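Local coordinates for EF0056 (Enterococcus faecalis, PDB 6ORI), which is a surface protein of unknown function, probably involved in biofilms, whose N-terminal region binds calcium and appears to have immunoglobulin-like domains, at residues Glu54-Ala63 with Phe126-Ala137; Pro23-Leu34 with Ser173-Ile184. All coordinates share one frame; numbering follows the deposited sequence.

Overall arrangement
Both contacts lie in the first of the chain's beta domains and illustrate how contacts distant in sequence close one antiparallel sheet. The centres of contact 1 and contact 2 are about 16 Å apart. In chain order Pro23-Leu34 comes first, then Glu54-Ala63, Phe126-Ala137 and Ser173-Ile184, so contact 1 falls wholly within the span that contact 2 bridges. Strands 31-38 and 50-59 are neighbours in the sheet and join the two sites directly: Lys58 O lies 2.9 Å from Ser32 N, a probable hydrogen bond. Contact 1 pairs strand 50-59 with strand 135-144 on its other flank, whereas contact 2 closes the domain by bringing together segments from its start and near its end.

Contact 1 of 2, residues Glu54-Ala63 with Phe126-Ala137; sequences EVYGKHNIAA and FAGAETTDTQTA
Val55 faces Ala137 and Gly57 faces Gln135 in a short antiparallel ladder between strands 50-59 and 135-144, beyond which the Phe126-Thr134 loop stays alongside strand 50-59 and the residues after it. Each is a hydrogen-bonded pair; the bond from Ala137 N to Val55 O is 2.8 Å long and almost straight. On one face of the ladder the Phe126 ring covers Gly57, with Gly57 CA 4.0 Å from the ring centroid (CH-pi), while Val55 CG1 meets Phe126 CZ. On the other face Tyr56 and Thr136 lie side by side, with Thr136 CG2 at the ring edge.

Before strand 135-144 begins, side chains from the end of strand 50-59 grip carbonyls of the facing loop. Lys58 starts out extended, CG anti to the backbone N (chi1 175°), then bends at its last torsion to bring NZ 2.8 Å from Thr132 O, on a lone pair. His59 NE2 donates to Gly128 O (2.9 Å), which lies near the imidazole plane; Ala63 N reaches the same oxygen from the opposite face of its carbonyl plane at 3.0 Å. His59 ND1 bonds Tyr118 OH, fixing the ring's rotation. The Gln135 amide holds Ala127 through both N and O. The whole is an antiparallel beta ladder, extended by bonds to the type I turn Ala127 to Glu130, consistent with an immunoglobulin-like beta domain.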
loop_
_atom_site.group_PDB
_atom_site.type_symbol
_atom_site.label_atom_id
_atom_site.label_comp_id
_atom_site.label_asym_id
_atom_site.label_seq_id
_atom_site.Cartn_x
_atom_site.Cartn_y
_atom_site.Cartn_z
ATOM N N GLU A 54 6.480 11.166 4.532
ATOM C CA GLU A 54 5.242 11.883 4.797
ATOM C C GLU A 54 4.176 10.856 5.132
ATOM O O GLU A 54 4.282 9.666 4.759
ATOM C CB GLU A 54 4.763 12.677 3.579
ATOM C CG GLU A 54 5.753 13.701 3.111
ATOM C CD GLU A 54 5.241 14.564 1.971
ATOM O OE1 GLU A 54 4.510 14.068 1.074
ATOM O OE2 GLU A 54 5.594 15.747 1.965
ATOM N N VAL A 55 3.155 11.315 5.849
ATOM C CA VAL A 55 1.981 10.492 6.143
ATOM C C VAL A 55 0.779 11.155 5.488
ATOM O O VAL A 55 0.617 12.373 5.576
ATOM C CB VAL A 55 1.748 10.329 7.657
ATOM C CG1 VAL A 55 0.580 9.390 7.938
ATOM C CG2 VAL A 55 3.003 9.862 8.347
ATOM N N TYR A 56 -0.027 10.360 4.783
ATOM C CA TYR A 56 -1.266 10.853 4.200
ATOM C C TYR A 56 -2.445 10.248 4.931
ATOM O O TYR A 56 -2.413 9.084 5.334
ATOM C CB TYR A 56 -1.357 10.523 2.690
ATOM C CG TYR A 56 -0.106 10.912 1.951
ATOM C CD1 TYR A 56 0.476 12.151 2.132
ATOM C CD2 TYR A 56 0.528 10.025 1.104
ATOM C CE1 TYR A 56 1.660 12.482 1.494
ATOM C CE2 TYR A 56 1.701 10.351 0.477
ATOM C CZ TYR A 56 2.253 11.581 0.661
ATOM O OH TYR A 56 3.448 11.864 0.037
ATOM N N GLY A 57 -3.492 11.036 5.097
ATOM C CA GLY A 57 -4.693 10.583 5.759
ATOM C C GLY A 57 -5.911 11.222 5.181
ATOM O O GLY A 57 -5.869 12.374 4.753
ATOM N N LYS A 58 -7.008 10.481 5.149
ATOM C CA LYS A 58 -8.268 11.057 4.724
ATOM C C LYS A 58 -9.410 10.366 5.440
ATOM O O LYS A 58 -9.445 9.118 5.593
ATOM C CB LYS A 58 -8.464 10.964 3.208
ATOM C CG LYS A 58 -9.856 11.480 2.859
ATOM C CD LYS A 58 -10.141 11.545 1.427
ATOM C CE LYS A 58 -11.636 11.732 1.166
ATOM N NZ LYS A 58 -12.288 12.761 2.010
ATOM N N HIS A 59 -10.381 11.175 5.841
ATOM C CA HIS A 59 -11.654 10.666 6.352
ATOM C C HIS A 59 -12.805 11.420 5.707
ATOM O O HIS A 59 -12.616 12.474 5.076
ATOM C CB HIS A 59 -11.713 10.662 7.886
ATOM C CG HIS A 59 -11.385 11.969 8.509
ATOM N ND1 HIS A 59 -10.092 12.411 8.664
ATOM C CD2 HIS A 59 -12.182 12.937 9.006
ATOM C CE1 HIS A 59 -10.108 13.601 9.233
ATOM N NE2 HIS A 59 -11.366 13.950 9.435
ATOM N N ASN A 60 -13.996 10.845 5.817
ATOM C CA ASN A 60 -15.116 11.250 4.978
ATOM C C ASN A 60 -16.227 11.907 5.770
ATOM O O ASN A 60 -17.102 12.561 5.173
ATOM C CB ASN A 60 -15.701 10.036 4.249
ATOM C CG ASN A 60 -14.685 9.281 3.432
ATOM O OD1 ASN A 60 -13.608 9.790 3.104
ATOM N ND2 ASN A 60 -15.030 8.053 3.079
ATOM N N ILE A 61 -16.185 11.744 7.093
ATOM C CA ILE A 61 -17.145 12.334 8.028
ATOM C C ILE A 61 -16.324 12.885 9.181
ATOM O O ILE A 61 -15.330 12.279 9.568
ATOM C CB ILE A 61 -18.138 11.267 8.553
ATOM C CG1 ILE A 61 -18.956 10.671 7.404
ATOM C CG2 ILE A 61 -19.070 11.843 9.609
ATOM C CD1 ILE A 61 -19.831 11.683 6.672
ATOM N N ALA A 62 -16.711 14.032 9.722
ATOM C CA ALA A 62 -15.935 14.641 10.771
ATOM C C ALA A 62 -15.634 13.632 11.877
ATOM O O ALA A 62 -16.479 12.813 12.241
ATOM C CB ALA A 62 -16.672 15.849 11.326
ATOM N N ALA A 63 -14.402 13.666 12.367
ATOM C CA ALA A 63 -13.953 12.785 13.424
ATOM C C ALA A 63 -13.253 13.619 14.477
ATOM O O ALA A 63 -12.839 14.743 14.225
ATOM C CB ALA A 63 -13.005 11.732 12.884
ATOM N N PHE A 126 -3.958 15.021 11.835
ATOM C CA PHE A 126 -4.921 15.396 10.793
ATOM C C PHE A 126 -6.134 16.134 11.350
ATOM O O PHE A 126 -6.685 15.801 12.407
ATOM C CB PHE A 126 -5.372 14.135 10.040
ATOM C CG PHE A 126 -4.238 13.396 9.369
ATOM C CD1 PHE A 126 -3.393 14.064 8.495
ATOM C CD2 PHE A 126 -3.986 12.055 9.628
ATOM C CE1 PHE A 126 -2.348 13.419 7.898
ATOM C CE2 PHE A 126 -2.927 11.406 9.001
ATOM C CZ PHE A 126 -2.125 12.103 8.148
ATOM N N ALA A 127 -6.558 17.157 10.626
ATOM C CA ALA A 127 -7.667 17.992 11.069
ATOM C C ALA A 127 -8.953 17.171 11.086
ATOM O O ALA A 127 -9.403 16.659 10.054
ATOM C CB ALA A 127 -7.794 19.209 10.178
ATOM N N GLY A 128 -9.555 17.029 12.265
ATOM C CA GLY A 128 -10.731 16.195 12.414
ATOM C C GLY A 128 -11.934 16.680 11.624
ATOM O O GLY A 128 -12.723 15.881 11.142
ATOM N N ALA A 129 -12.085 17.987 11.501
ATOM C CA ALA A 129 -13.261 18.549 10.871
ATOM C C ALA A 129 -13.149 18.608 9.355
ATOM O O ALA A 129 -14.134 18.925 8.681
ATOM C CB ALA A 129 -13.543 19.943 11.434
ATOM N N GLU A 130 -11.979 18.300 8.805
ATOM C CA GLU A 130 -11.776 18.418 7.368
ATOM C C GLU A 130 -11.979 17.052 6.742
ATOM O O GLU A 130 -11.370 16.064 7.169
ATOM C CB GLU A 130 -10.386 19.009 7.090
ATOM C CG GLU A 130 -10.281 20.465 7.566
ATOM C CD GLU A 130 -8.877 21.053 7.552
ATOM O OE1 GLU A 130 -7.996 20.520 6.843
ATOM O OE2 GLU A 130 -8.654 22.069 8.267
ATOM N N THR A 131 -12.877 16.988 5.763
ATOM C CA THR A 131 -13.297 15.716 5.176
ATOM C C THR A 131 -13.205 15.731 3.659
ATOM O O THR A 131 -13.928 14.995 2.973
ATOM C CB THR A 131 -14.740 15.407 5.553
ATOM O OG1 THR A 131 -15.602 16.416 5.003
ATOM C CG2 THR A 131 -14.887 15.365 7.037
ATOM N N THR A 132 -12.297 16.530 3.120
ATOM C CA THR A 132 -12.220 16.699 1.679
ATOM C C THR A 132 -10.902 16.118 1.167
ATOM O O THR A 132 -10.688 14.900 1.238
ATOM C CB THR A 132 -12.455 18.155 1.281
ATOM O OG1 THR A 132 -11.468 18.997 1.860
ATOM C CG2 THR A 132 -13.834 18.610 1.763
ATOM N N ASP A 133 -10.014 16.958 0.667
ATOM C CA ASP A 133 -8.805 16.489 0.002
ATOM C C ASP A 133 -7.877 15.774 0.966
ATOM O O ASP A 133 -7.765 16.169 2.127
ATOM C CB ASP A 133 -8.038 17.669 -0.607
ATOM C CG ASP A 133 -8.847 18.416 -1.630
ATOM O OD1 ASP A 133 -9.759 17.796 -2.219
ATOM O OD2 ASP A 133 -8.529 19.606 -1.844
ATOM N N THR A 134 -7.161 14.777 0.482
ATOM C CA THR A 134 -6.176 14.085 1.285
ATOM C C THR A 134 -5.302 15.047 2.074
ATOM O O THR A 134 -4.799 16.017 1.514
ATOM C CB THR A 134 -5.288 13.237 0.383
ATOM O OG1 THR A 134 -6.106 12.354 -0.390
ATOM C CG2 THR A 134 -4.283 12.427 1.200
ATOM N N GLN A 135 -5.108 14.735 3.356
ATOM C CA GLN A 135 -4.253 15.513 4.246
ATOM C C GLN A 135 -2.841 14.965 4.263
ATOM O O GLN A 135 -2.629 13.771 4.168
ATOM C CB GLN A 135 -4.835 15.525 5.668
ATOM C CG GLN A 135 -6.268 16.031 5.749
ATOM C CD GLN A 135 -6.670 16.344 7.151
ATOM O OE1 GLN A 135 -5.892 16.902 7.908
ATOM N NE2 GLN A 135 -7.886 15.996 7.502
ATOM N N THR A 136 -1.864 15.862 4.419
ATOM C CA THR A 136 -0.449 15.493 4.528
ATOM C C THR A 136 0.130 15.951 5.847
ATOM O O THR A 136 -0.035 17.118 6.239
ATOM C CB THR A 136 0.373 16.104 3.392
ATOM O OG1 THR A 136 -0.131 15.601 2.153
ATOM C CG2 THR A 136 1.865 15.769 3.515
ATOM N N ALA A 137 0.814 15.017 6.499
ATOM C CA ALA A 137 1.663 15.301 7.649
ATOM C C ALA A 137 3.072 15.293 7.090
ATOM O O ALA A 137 3.596 14.219 6.783
ATOM C CB ALA A 137 1.496 14.229 8.721
HETATM O O HOH W 1 -9.809 14.187 5.739
HETATM O O HOH W 2 -18.387 14.988 5.439
#

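Contact 2 of 2, residues Pro23-Leu34 with Ser173-Ile184; sequences PGYTKNYNFSDL and SHQDDDKIVPGI
Tyr29 OH donates to Asp176 OD2 at 2.7 Å, and OD2 receives it on its syn lone pair; the hydroxyl also accepts from Gln175 NE2 at 3.2 Å, lying close to the amide plane. Ser173 OG reaches the same OD2 on its anti side, so two hydroxyls grip one oxygen and hold the carboxylate in place; a water joins OD1 to Lys27 N. The phenol ring and carboxylate planes are turned 44° apart.

Next to this cluster the backbones meet at a single bridge, Tyr25 with Ile180: Thr26 N donates to Ile180 O at 2.9 Å and Ile180 N to Gly24 O. The bridge adds the N-terminal segment to strand 179-181, the second arm of a beta hairpin with strand 166-173 whose connection includes the type I' turn from Asp176 to Lys179.

With its OG1 bonded to Lys27 O, Thr26 directs CG2, anti to the carbonyl carbon, onto Ser173 CB and Lys179 O. Pro182 is wedged against Thr26 O, and its CG lies 3.6 Å from Asn28 ND2, which bonds Tyr292 O. Farther along, Ile184 turns CD1 onto Phe31 O and lays CG2 3.7 Å from Leu34 CB.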
loop_
_atom_site.group_PDB
_atom_site.type_symbol
_atom_site.label_atom_id
_atom_site.label_comp_id
_atom_site.label_asym_id
_atom_site.label_seq_id
_atom_site.Cartn_x
_atom_site.Cartn_y
_atom_site.Cartn_z
ATOM N N PRO A 23 -5.379 -8.121 16.374
ATOM C CA PRO A 23 -6.374 -8.125 17.454
ATOM C C PRO A 23 -7.816 -8.287 16.982
ATOM O O PRO A 23 -8.688 -8.532 17.818
ATOM C CB PRO A 23 -6.207 -6.744 18.073
ATOM C CG PRO A 23 -5.783 -5.888 16.925
ATOM C CD PRO A 23 -4.900 -6.758 16.077
ATOM N N GLY A 24 -8.063 -8.133 15.688
ATOM C CA GLY A 24 -9.415 -8.165 15.173
ATOM C C GLY A 24 -9.731 -6.815 14.574
ATOM O O GLY A 24 -8.845 -5.970 14.445
ATOM N N TYR A 25 -10.992 -6.629 14.212
ATOM C CA TYR A 25 -11.420 -5.461 13.458
ATOM C C TYR A 25 -12.501 -4.711 14.188
ATOM O O TYR A 25 -13.368 -5.302 14.832
ATOM C CB TYR A 25 -11.962 -5.855 12.090
ATOM C CG TYR A 25 -10.928 -6.430 11.160
ATOM C CD1 TYR A 25 -9.724 -5.774 10.937
ATOM C CD2 TYR A 25 -11.145 -7.643 10.511
ATOM C CE1 TYR A 25 -8.760 -6.309 10.099
ATOM C CE2 TYR A 25 -10.191 -8.182 9.664
ATOM C CZ TYR A 25 -8.999 -7.513 9.465
ATOM O OH TYR A 25 -8.052 -8.048 8.619
ATOM N N THR A 26 -12.440 -3.388 14.098
ATOM C CA THR A 26 -13.556 -2.561 14.513
ATOM C C THR A 26 -14.671 -2.693 13.464
ATOM O O THR A 26 -14.454 -3.196 12.349
ATOM C CB THR A 26 -13.162 -1.058 14.622
ATOM O OG1 THR A 26 -12.931 -0.519 13.320
ATOM C CG2 THR A 26 -11.912 -0.827 15.444
ATOM N N LYS A 27 -15.852 -2.192 13.796
ATOM C CA LYS A 27 -16.854 -1.956 12.784
ATOM C C LYS A 27 -16.251 -1.040 11.725
ATOM O O LYS A 27 -15.284 -0.308 11.983
ATOM C CB LYS A 27 -18.110 -1.326 13.390
ATOM C CG LYS A 27 -17.923 0.099 13.883
ATOM C CD LYS A 27 -19.235 0.678 14.403
ATOM C CE LYS A 27 -20.210 0.946 13.267
ATOM N NZ LYS A 27 -20.749 2.338 13.313
ATOM N N ASN A 28 -16.828 -1.056 10.538
ATOM C CA ASN A 28 -16.358 -0.196 9.475
ATOM C C ASN A 28 -16.733 1.236 9.777
ATOM O O ASN A 28 -17.891 1.559 10.055
ATOM C CB ASN A 28 -16.902 -0.682 8.138
ATOM C CG ASN A 28 -16.427 -2.096 7.820
ATOM O OD1 ASN A 28 -16.798 -3.046 8.506
ATOM N ND2 ASN A 28 -15.584 -2.231 6.815
ATOM N N TYR A 29 -15.720 2.086 9.796
ATOM C CA TYR A 29 -15.881 3.493 10.130
ATOM C C TYR A 29 -15.827 4.341 8.851
ATOM O O TYR A 29 -15.996 3.827 7.766
ATOM C CB TYR A 29 -14.829 3.913 11.178
ATOM C CG TYR A 29 -15.133 3.440 12.586
ATOM C CD1 TYR A 29 -16.283 3.871 13.246
ATOM C CD2 TYR A 29 -14.275 2.591 13.266
ATOM C CE1 TYR A 29 -16.548 3.468 14.574
ATOM C CE2 TYR A 29 -14.538 2.187 14.568
ATOM C CZ TYR A 29 -15.685 2.604 15.202
ATOM O OH TYR A 29 -15.948 2.198 16.498
ATOM N N ASN A 30 -15.566 5.632 8.986
ATOM C CA ASN A 30 -15.654 6.556 7.869
ATOM C C ASN A 30 -14.302 7.149 7.481
ATOM O O ASN A 30 -14.235 8.146 6.777
ATOM C CB ASN A 30 -16.611 7.696 8.216
ATOM C CG ASN A 30 -17.925 7.205 8.793
ATOM O OD1 ASN A 30 -18.538 6.265 8.274
ATOM N ND2 ASN A 30 -18.361 7.836 9.882
ATOM N N PHE A 31 -13.232 6.541 7.953
ATOM C CA PHE A 31 -11.889 6.851 7.442
ATOM C C PHE A 31 -11.753 6.179 6.098
ATOM O O PHE A 31 -12.343 5.114 5.886
ATOM C CB PHE A 31 -10.821 6.349 8.404
ATOM C CG PHE A 31 -10.920 6.970 9.766
ATOM C CD1 PHE A 31 -11.719 6.413 10.749
ATOM C CD2 PHE A 31 -10.225 8.122 10.067
ATOM C CE1 PHE A 31 -11.818 6.997 11.992
ATOM C CE2 PHE A 31 -10.329 8.707 11.295
ATOM C CZ PHE A 31 -11.134 8.153 12.254
ATOM N N SER A 32 -10.983 6.743 5.173
ATOM C CA SER A 32 -10.802 6.099 3.883
ATOM C C SER A 32 -9.364 5.963 3.432
ATOM O O SER A 32 -9.118 5.211 2.513
ATOM C CB SER A 32 -11.633 6.767 2.786
ATOM O OG SER A 32 -11.298 8.128 2.662
ATOM N N ASP A 33 -8.403 6.625 4.061
ATOM C CA ASP A 33 -7.025 6.464 3.610
ATOM C C ASP A 33 -6.044 6.760 4.721
ATOM O O ASP A 33 -6.258 7.640 5.553
ATOM C CB ASP A 33 -6.752 7.388 2.425
ATOM C CG ASP A 33 -5.666 6.878 1.491
ATOM O OD1 ASP A 33 -5.148 5.744 1.645
ATOM O OD2 ASP A 33 -5.386 7.607 0.505
ATOM N N LEU A 34 -4.973 5.971 4.717
ATOM C CA LEU A 34 -3.828 6.189 5.591
ATOM C C LEU A 34 -2.638 5.587 4.881
ATOM O O LEU A 34 -2.653 4.412 4.523
ATOM C CB LEU A 34 -4.076 5.520 6.940
ATOM C CG LEU A 34 -3.014 5.718 8.011
ATOM C CD1 LEU A 34 -2.876 7.182 8.385
ATOM C CD2 LEU A 34 -3.350 4.869 9.230
ATOM N N SER A 173 -8.520 1.800 17.295
ATOM C CA SER A 173 -9.543 2.499 18.027
ATOM C C SER A 173 -9.526 2.046 19.486
ATOM O O SER A 173 -9.751 0.876 19.781
ATOM C CB SER A 173 -10.884 2.167 17.388
ATOM O OG SER A 173 -11.939 2.634 18.223
ATOM N N HIS A 174 -9.242 2.967 20.392
ATOM C CA HIS A 174 -9.117 2.620 21.809
ATOM C C HIS A 174 -10.446 2.091 22.397
ATOM O O HIS A 174 -10.427 1.164 23.219
ATOM C CB HIS A 174 -8.584 3.810 22.625
ATOM C CG HIS A 174 -7.184 4.223 22.286
ATOM N ND1 HIS A 174 -6.158 3.330 22.077
ATOM C CD2 HIS A 174 -6.641 5.455 22.151
ATOM C CE1 HIS A 174 -5.045 3.993 21.805
ATOM N NE2 HIS A 174 -5.313 5.285 21.852
ATOM N N GLN A 175 -11.574 2.637 21.951
ATOM C CA GLN A 175 -12.892 2.237 22.463
ATOM C C GLN A 175 -13.260 0.828 22.000
ATOM O O GLN A 175 -14.186 0.209 22.531
ATOM C CB GLN A 175 -13.973 3.243 22.025
ATOM C CG GLN A 175 -14.219 3.298 20.514
ATOM C CD GLN A 175 -15.023 4.492 20.052
ATOM O OE1 GLN A 175 -15.160 5.477 20.763
ATOM N NE2 GLN A 175 -15.548 4.411 18.828
ATOM N N ASP A 176 -12.555 0.346 20.981
ATOM C CA ASP A 176 -12.740 -1.000 20.445
ATOM C C ASP A 176 -11.564 -1.909 20.823
ATOM O O ASP A 176 -11.151 -2.777 20.051
ATOM C CB ASP A 176 -12.871 -0.933 18.920
ATOM C CG ASP A 176 -14.093 -0.154 18.473
ATOM O OD1 ASP A 176 -15.212 -0.619 18.779
ATOM O OD2 ASP A 176 -13.956 0.903 17.818
ATOM N N ASP A 177 -11.011 -1.667 22.011
ATOM C CA ASP A 177 -9.917 -2.474 22.552
ATOM C C ASP A 177 -8.713 -2.558 21.612
ATOM O O ASP A 177 -8.082 -3.597 21.471
ATOM C CB ASP A 177 -10.434 -3.868 22.926
ATOM C CG ASP A 177 -11.585 -3.804 23.918
ATOM O OD1 ASP A 177 -11.623 -2.838 24.719
ATOM O OD2 ASP A 177 -12.454 -4.701 23.894
ATOM N N ASP A 178 -8.406 -1.430 20.978
ATOM C CA ASP A 178 -7.256 -1.294 20.070
ATOM C C ASP A 178 -7.317 -2.191 18.847
ATOM O O ASP A 178 -6.296 -2.512 18.227
ATOM C CB ASP A 178 -5.932 -1.473 20.816
ATOM C CG ASP A 178 -5.619 -0.306 21.701
ATOM O OD1 ASP A 178 -6.322 0.719 21.595
ATOM O OD2 ASP A 178 -4.659 -0.406 22.502
ATOM N N LYS A 179 -8.530 -2.586 18.477
ATOM C CA LYS A 179 -8.745 -3.286 17.233
ATOM C C LYS A 179 -8.485 -2.339 16.068
ATOM O O LYS A 179 -8.488 -1.095 16.221
ATOM C CB LYS A 179 -10.163 -3.858 17.166
ATOM C CG LYS A 179 -10.355 -5.088 18.056
ATOM C CD LYS A 179 -11.776 -5.635 17.916
ATOM C CE LYS A 179 -11.943 -6.951 18.631
ATOM N NZ LYS A 179 -12.063 -6.746 20.107
ATOM N N ILE A 180 -8.225 -2.935 14.918
ATOM C CA ILE A 180 -7.854 -2.207 13.727
ATOM C C ILE A 180 -9.064 -1.798 12.920
ATOM O O ILE A 180 -10.005 -2.572 12.741
ATOM C CB ILE A 180 -6.923 -3.082 12.888
ATOM C CG1 ILE A 180 -5.646 -3.342 13.691
ATOM C CG2 ILE A 180 -6.617 -2.442 11.548
ATOM C CD1 ILE A 180 -4.685 -4.301 12.997
ATOM N N VAL A 181 -9.046 -0.584 12.399
ATOM C CA VAL A 181 -10.116 -0.116 11.543
ATOM C C VAL A 181 -9.948 -0.755 10.169
ATOM O O VAL A 181 -8.930 -0.553 9.496
ATOM C CB VAL A 181 -10.101 1.399 11.453
ATOM C CG1 VAL A 181 -11.235 1.903 10.600
ATOM C CG2 VAL A 181 -10.215 1.998 12.850
ATOM N N PRO A 182 -10.924 -1.582 9.758
ATOM C CA PRO A 182 -10.668 -2.390 8.559
ATOM C C PRO A 182 -10.571 -1.602 7.265
ATOM O O PRO A 182 -11.336 -0.687 7.039
ATOM C CB PRO A 182 -11.864 -3.335 8.511
ATOM C CG PRO A 182 -12.942 -2.624 9.264
ATOM C CD PRO A 182 -12.269 -1.824 10.324
ATOM N N GLY A 183 -9.573 -1.950 6.464
ATOM C CA GLY A 183 -9.270 -1.242 5.238
ATOM C C GLY A 183 -8.278 -0.098 5.425
ATOM O O GLY A 183 -7.718 0.388 4.435
ATOM N N ILE A 184 -8.063 0.325 6.661
ATOM C CA ILE A 184 -7.224 1.493 6.939
ATOM C C ILE A 184 -5.893 0.967 7.462
ATOM O O ILE A 184 -5.505 1.172 8.621
ATOM C CB ILE A 184 -7.903 2.456 7.918
ATOM C CG1 ILE A 184 -9.341 2.737 7.467
ATOM C CG2 ILE A 184 -7.129 3.772 8.014
ATOM C CD1 ILE A 184 -9.472 3.334 6.067
HETATM O O HOH W 3 -8.816 -6.673 20.736
HETATM O O HOH W 4 -16.412 -1.847 16.602
HETATM O O HOH W 5 -13.501 0.871 7.786
#